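Local coordinates for protein superoxide dismutase (Chaetomium thermophilum, PDB 4BR6) that probably protects cells from radicals by converting superoxide into hydrogen peroxide and dioxygen at a protein-bound manganese ion, at residues A2-L7 and T33-L38; W78-P83 and N183-K188. One frame throughout, in Å; residues are numbered along the deposited sequence.

How the contacts relate
Close to the N terminus, the extended segment 2-7 lies along helix 20-50, which comes later in the chain, and meets it at 33-38; contact 1 thereby closes a short loop within the alpha-hairpin region. Further on, helix 61-79 leads into 78-83, and contact 2 joins its end to 183-188, just ahead of helix 187-195. That second loop is much longer and takes in the three-stranded antiparallel sheet of the C-terminal region. The loops follow in series, neither enclosing nor crossing the other. Their centres are about 20 Å apart, yet the segments do touch: Leu7 CD2 lies 3.5 Å from Trp78 CG, so the N-terminal arm reaches from one contact to the other.

Contact 1: residues A2-L7 and T33-L38; sequences ATLPDL and TYVNGL
Ala2 N is hydrogen-bonded to OD1 of Asn39, the residue directly after Leu38, while the carbonyl of Ala2 faces Val35. Val35 CG1 lies over one face of the Ala2 peptide, 3.3 Å from Ala2 O, a van der Waals contact. No hydrogen bond joins 2-7 to 33-38 themselves, and Val35 does most of the touching. One of its branches, CG1, is turned anti to the backbone N (chi1 169°) and meets the Ala2 peptide; the other, CG2, reaches Leu4, 3.9 Å from Leu4 N and 4.3 Å from Leu4 CB. The valine thus sits with a methyl under each of two successive parts of the extended arm.

One turn on, Leu38 CD2 approaches the methyl of Ala2, CD2 to CB at 4.0 Å. Phe54 of the second subunit packs on both these residues, while His71 of helix 61-79 touches Val35 and Leu38 from within the chain. Leu4 continues along helix 20-50 onto His27, His31 and Gln32, and Pro5 O accepts a hydrogen bond from His27 NE2.

The chemistry here is division of labour: apolar branches cover the arm between 2 and 4, and the polar fastening falls to Asn39 and His27, placed beyond either end of 33-38 on the same helix.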
loop_
_atom_site.group_PDB
_atom_site.type_symbol
_atom_site.label_atom_id
_atom_site.label_comp_id
_atom_site.label_asym_id
_atom_site.label_seq_id
_atom_site.Cartn_x
_atom_site.Cartn_y
_atom_site.Cartn_z
ATOM N N ALA B 2 -27.726 4.953 2.199
ATOM C CA ALA B 2 -27.153 4.442 3.450
ATOM C C ALA B 2 -27.410 5.430 4.578
ATOM O O ALA B 2 -27.392 6.639 4.359
ATOM C CB ALA B 2 -25.662 4.186 3.301
ATOM N N THR B 3 -27.622 4.909 5.786
ATOM C CA THR B 3 -27.986 5.724 6.946
ATOM C C THR B 3 -27.085 5.407 8.138
ATOM O O THR B 3 -26.599 4.286 8.276
ATOM C CB THR B 3 -29.460 5.480 7.359
ATOM O OG1 THR B 3 -29.617 4.136 7.814
ATOM C CG2 THR B 3 -30.379 5.721 6.196
ATOM N N LEU B 4 -26.859 6.399 8.993
ATOM C CA LEU B 4 -26.111 6.195 10.225
ATOM C C LEU B 4 -27.007 5.441 11.194
ATOM O O LEU B 4 -28.100 5.920 11.513
ATOM C CB LEU B 4 -25.744 7.543 10.847
ATOM C CG LEU B 4 -24.998 7.513 12.181
ATOM C CD1 LEU B 4 -23.543 7.200 11.955
ATOM C CD2 LEU B 4 -25.161 8.836 12.910
ATOM N N PRO B 5 -26.559 4.269 11.679
ATOM C CA PRO B 5 -27.374 3.572 12.674
ATOM C C PRO B 5 -27.310 4.298 14.018
ATOM O O PRO B 5 -26.284 4.901 14.327
ATOM C CB PRO B 5 -26.709 2.195 12.761
ATOM C CG PRO B 5 -25.268 2.454 12.410
ATOM C CD PRO B 5 -25.262 3.603 11.449
ATOM N N ASP B 6 -28.386 4.266 14.798
ATOM C CA ASP B 6 -28.338 4.769 16.163
ATOM C C ASP B 6 -27.621 3.750 17.034
ATOM O O ASP B 6 -27.632 2.564 16.732
ATOM C CB ASP B 6 -29.747 4.968 16.723
ATOM C CG ASP B 6 -30.414 6.232 16.224
ATOM O OD1 ASP B 6 -29.717 7.179 15.813
ATOM O OD2 ASP B 6 -31.654 6.274 16.260
ATOM N N LEU B 7 -27.005 4.211 18.116
ATOM C CA LEU B 7 -26.499 3.313 19.134
ATOM C C LEU B 7 -27.676 2.721 19.925
ATOM O O LEU B 7 -28.793 3.240 19.873
ATOM C CB LEU B 7 -25.569 4.069 20.072
ATOM C CG LEU B 7 -24.381 4.782 19.424
ATOM C CD1 LEU B 7 -23.586 5.478 20.483
ATOM C CD2 LEU B 7 -23.508 3.800 18.655
ATOM N N THR B 33 -19.737 11.092 8.623
ATOM C CA THR B 33 -18.929 11.537 7.490
ATOM C C THR B 33 -18.737 10.407 6.477
ATOM O O THR B 33 -18.791 10.629 5.265
ATOM C CB THR B 33 -17.556 12.037 7.986
ATOM O OG1 THR B 33 -17.762 13.044 8.979
ATOM C CG2 THR B 33 -16.711 12.607 6.855
ATOM N N TYR B 34 -18.531 9.195 6.986
ATOM C CA TYR B 34 -18.370 8.008 6.145
ATOM C C TYR B 34 -19.664 7.635 5.426
ATOM O O TYR B 34 -19.632 7.248 4.259
ATOM C CB TYR B 34 -17.889 6.812 6.984
ATOM C CG TYR B 34 -16.471 6.943 7.512
ATOM C CD1 TYR B 34 -15.434 7.382 6.706
ATOM C CD2 TYR B 34 -16.182 6.638 8.828
ATOM C CE1 TYR B 34 -14.149 7.507 7.210
ATOM C CE2 TYR B 34 -14.916 6.757 9.322
ATOM C CZ TYR B 34 -13.907 7.186 8.525
ATOM O OH TYR B 34 -12.658 7.285 9.081
ATOM N N VAL B 35 -20.797 7.742 6.118
ATOM C CA VAL B 35 -22.097 7.523 5.484
ATOM C C VAL B 35 -22.295 8.477 4.299
ATOM O O VAL B 35 -22.648 8.048 3.196
ATOM C CB VAL B 35 -23.266 7.697 6.498
ATOM C CG1 VAL B 35 -24.629 7.738 5.784
ATOM C CG2 VAL B 35 -23.241 6.571 7.523
ATOM N N ASN B 36 -22.071 9.767 4.524
ATOM C CA ASN B 36 -22.320 10.756 3.483
ATOM C C ASN B 36 -21.396 10.518 2.294
ATOM O O ASN B 36 -21.807 10.637 1.127
ATOM C CB ASN B 36 -22.123 12.171 4.029
ATOM C CG ASN B 36 -23.082 12.508 5.159
ATOM O OD1 ASN B 36 -24.173 11.951 5.258
ATOM N ND2 ASN B 36 -22.681 13.428 6.013
ATOM N N GLY B 37 -20.151 10.159 2.605
ATOM C CA GLY B 37 -19.138 9.923 1.595
ATOM C C GLY B 37 -19.500 8.711 0.769
ATOM O O GLY B 37 -19.280 8.689 -0.432
ATOM N N LEU B 38 -20.079 7.711 1.419
ATOM C CA LEU B 38 -20.521 6.509 0.731
ATOM C C LEU B 38 -21.634 6.791 -0.290
ATOM O O LEU B 38 -21.517 6.427 -1.454
ATOM C CB LEU B 38 -20.985 5.466 1.744
ATOM C CG LEU B 38 -21.541 4.182 1.133
ATOM C CD1 LEU B 38 -20.575 3.530 0.140
ATOM C CD2 LEU B 38 -21.901 3.235 2.236
#

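Contact 2: residues W78-P83 and N183-K188; sequences WENLAP and NVINWK
Leu81 and Val184 pass each other at a slant, Leu81 CD2 lying 4.0 Å from Val184 CG2, whereas Asn80 and Ile185 run side by side and point the same way. Ile185 CD1 touches both residues of the first segment, 4.1 Å from Asn80 ND2 and 4.1 Å from Leu81 CD2. On its other branch, Ile185 CG2 lies over one face of the Trp187 ring, toward the rim. OD1 of Asn80 is hydrogen-bonded to Arg193 NH1 and Gly158 N; the hydrogen bond of this residue to 183-188 is made by its backbone O.

That backbone forms an antiparallel bridge. Asn186 N donates to Asn80 O at 2.9 Å, nearly straight at hydrogen (164°) but from well above the carbonyl plane; Ala82 N donates to Val184 O, also at 2.9 Å and closer to the plane of its acceptor. Each oxygen takes a CA-H contact as well, from Ile185 and Leu81 respectively.

Asn186 swings its CG anti to the backbone N (chi1 -167°), over Ala82, whose CB is 3.7 Å from ND2. The two ends of this amide are then employed differently. ND2 gives to a water at 2.7 Å that in turn donates to Glu79 O and Leu81 O; OD1 accepts from Lys188 N at 2.9 Å and also from Thr189 N.

Asn186 is therefore the N-cap of helix 187-195, its OD1 making the capping bond beside a single non-hydrogen-bonded antiparallel pair, Leu81 with Ile185, which clasps the end of the alpha-hairpin to the C-terminal domain in this iron/manganese superoxide dismutase fold.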
loop_
_atom_site.group_PDB
_atom_site.type_symbol
_atom_site.label_atom_id
_atom_site.label_comp_id
_atom_site.label_asym_id
_atom_site.label_seq_id
_atom_site.Cartn_x
_atom_site.Cartn_y
_atom_site.Cartn_z
ATOM N N TRP B 78 -19.962 -0.627 16.806
ATOM C CA TRP B 78 -20.973 -0.264 17.785
ATOM C C TRP B 78 -21.723 -1.487 18.284
ATOM O O TRP B 78 -22.050 -1.587 19.470
ATOM C CB TRP B 78 -21.993 0.709 17.199
ATOM C CG TRP B 78 -21.443 1.897 16.507
ATOM C CD1 TRP B 78 -21.906 2.423 15.358
ATOM C CD2 TRP B 78 -20.340 2.723 16.914
ATOM N NE1 TRP B 78 -21.168 3.509 15.009
ATOM C CE2 TRP B 78 -20.195 3.717 15.941
ATOM C CE3 TRP B 78 -19.459 2.709 17.989
ATOM C CZ2 TRP B 78 -19.212 4.696 16.011
ATOM C CZ3 TRP B 78 -18.486 3.683 18.061
ATOM C CH2 TRP B 78 -18.370 4.661 17.080
ATOM N N GLU B 79 -22.002 -2.404 17.361
ATOM C CA GLU B 79 -22.735 -3.618 17.676
ATOM C C GLU B 79 -21.991 -4.522 18.641
ATOM O O GLU B 79 -22.636 -5.229 19.420
ATOM C CB GLU B 79 -23.016 -4.410 16.408
ATOM C CG GLU B 79 -23.989 -3.774 15.465
ATOM C CD GLU B 79 -24.239 -4.665 14.264
ATOM O OE1 GLU B 79 -23.555 -5.711 14.158
ATOM O OE2 GLU B 79 -25.103 -4.334 13.430
ATOM N N ASN B 80 -20.653 -4.532 18.587
ATOM C CA ASN B 80 -19.888 -5.368 19.532
ATOM C C ASN B 80 -19.350 -4.584 20.730
ATOM O O ASN B 80 -18.355 -4.949 21.338
ATOM C CB ASN B 80 -18.833 -6.307 18.865
ATOM C CG ASN B 80 -17.600 -5.586 18.287
ATOM O OD1 ASN B 80 -17.289 -5.739 17.102
ATOM N ND2 ASN B 80 -16.861 -4.866 19.131
ATOM N N LEU B 81 -20.059 -3.508 21.061
ATOM C CA LEU B 81 -19.800 -2.729 22.264
ATOM C C LEU B 81 -21.097 -2.676 23.077
ATOM O O LEU B 81 -22.186 -2.550 22.515
ATOM C CB LEU B 81 -19.351 -1.297 21.939
ATOM C CG LEU B 81 -17.951 -1.061 21.360
ATOM C CD1 LEU B 81 -17.763 0.398 21.048
ATOM C CD2 LEU B 81 -16.846 -1.537 22.300
ATOM N N ALA B 82 -20.978 -2.767 24.394
ATOM C CA ALA B 82 -22.131 -2.653 25.262
ATOM C C ALA B 82 -21.672 -2.215 26.646
ATOM O O ALA B 82 -20.531 -2.467 27.029
ATOM C CB ALA B 82 -22.880 -3.969 25.324
ATOM N N PRO B 83 -22.550 -1.522 27.391
ATOM C CA PRO B 83 -22.206 -1.095 28.752
ATOM C C PRO B 83 -21.776 -2.259 29.631
ATOM O O PRO B 83 -22.316 -3.350 29.496
ATOM C CB PRO B 83 -23.510 -0.495 29.279
ATOM C CG PRO B 83 -24.581 -0.934 28.304
ATOM C CD PRO B 83 -23.910 -1.106 27.009
ATOM N N ASN B 183 -13.567 -4.443 28.622
ATOM C CA ASN B 183 -14.638 -4.318 29.602
ATOM C C ASN B 183 -15.995 -3.988 29.013
ATOM O O ASN B 183 -17.011 -4.119 29.701
ATOM C CB ASN B 183 -14.296 -3.256 30.640
ATOM C CG ASN B 183 -13.218 -3.706 31.578
ATOM O OD1 ASN B 183 -13.466 -4.509 32.480
ATOM N ND2 ASN B 183 -12.010 -3.209 31.370
ATOM N N VAL B 184 -16.006 -3.561 27.754
ATOM C CA VAL B 184 -17.243 -3.172 27.087
ATOM C C VAL B 184 -17.470 -3.884 25.745
ATOM O O VAL B 184 -18.253 -3.411 24.934
ATOM C CB VAL B 184 -17.322 -1.622 26.886
ATOM C CG1 VAL B 184 -17.521 -0.910 28.232
ATOM C CG2 VAL B 184 -16.083 -1.094 26.184
ATOM N N ILE B 185 -16.815 -5.025 25.522
ATOM C CA ILE B 185 -17.050 -5.832 24.313
ATOM C C ILE B 185 -18.292 -6.708 24.449
ATOM O O ILE B 185 -18.385 -7.492 25.376
ATOM C CB ILE B 185 -15.855 -6.777 23.998
ATOM C CG1 ILE B 185 -14.587 -5.966 23.744
ATOM C CG2 ILE B 185 -16.162 -7.674 22.790
ATOM C CD1 ILE B 185 -14.698 -4.986 22.596
ATOM N N ASN B 186 -19.230 -6.597 23.507
ATOM C CA ASN B 186 -20.449 -7.403 23.554
ATOM C C ASN B 186 -20.239 -8.813 22.987
ATOM O O ASN B 186 -20.368 -9.031 21.787
ATOM C CB ASN B 186 -21.601 -6.717 22.816
ATOM C CG ASN B 186 -22.936 -7.368 23.102
ATOM O OD1 ASN B 186 -22.988 -8.541 23.454
ATOM N ND2 ASN B 186 -24.021 -6.604 22.986
ATOM N N TRP B 187 -19.952 -9.780 23.858
ATOM C CA TRP B 187 -19.639 -11.133 23.401
ATOM C C TRP B 187 -20.877 -11.900 23.002
ATOM O O TRP B 187 -20.784 -12.985 22.451
ATOM C CB TRP B 187 -18.847 -11.917 24.445
ATOM C CG TRP B 187 -17.464 -11.397 24.564
ATOM C CD1 TRP B 187 -16.947 -10.684 25.590
ATOM C CD2 TRP B 187 -16.427 -11.510 23.587
ATOM N NE1 TRP B 187 -15.644 -10.351 25.327
ATOM C CE2 TRP B 187 -15.303 -10.845 24.101
ATOM C CE3 TRP B 187 -16.342 -12.105 22.327
ATOM C CZ2 TRP B 187 -14.110 -10.770 23.409
ATOM C CZ3 TRP B 187 -15.158 -12.028 21.649
ATOM C CH2 TRP B 187 -14.057 -11.368 22.188
ATOM N N LYS B 188 -22.043 -11.328 23.264
ATOM C CA LYS B 188 -23.282 -11.917 22.778
ATOM C C LYS B 188 -23.436 -11.611 21.287
ATOM O O LYS B 188 -23.842 -12.462 20.505
ATOM C CB LYS B 188 -24.470 -11.409 23.597
ATOM C CG LYS B 188 -25.835 -11.756 23.035
ATOM C CD LYS B 188 -26.904 -11.844 24.127
ATOM C CE LYS B 188 -26.842 -10.695 25.116
ATOM N NZ LYS B 188 -26.939 -9.362 24.468
HETATM O O HOH W 1 -24.430 -4.542 21.285
#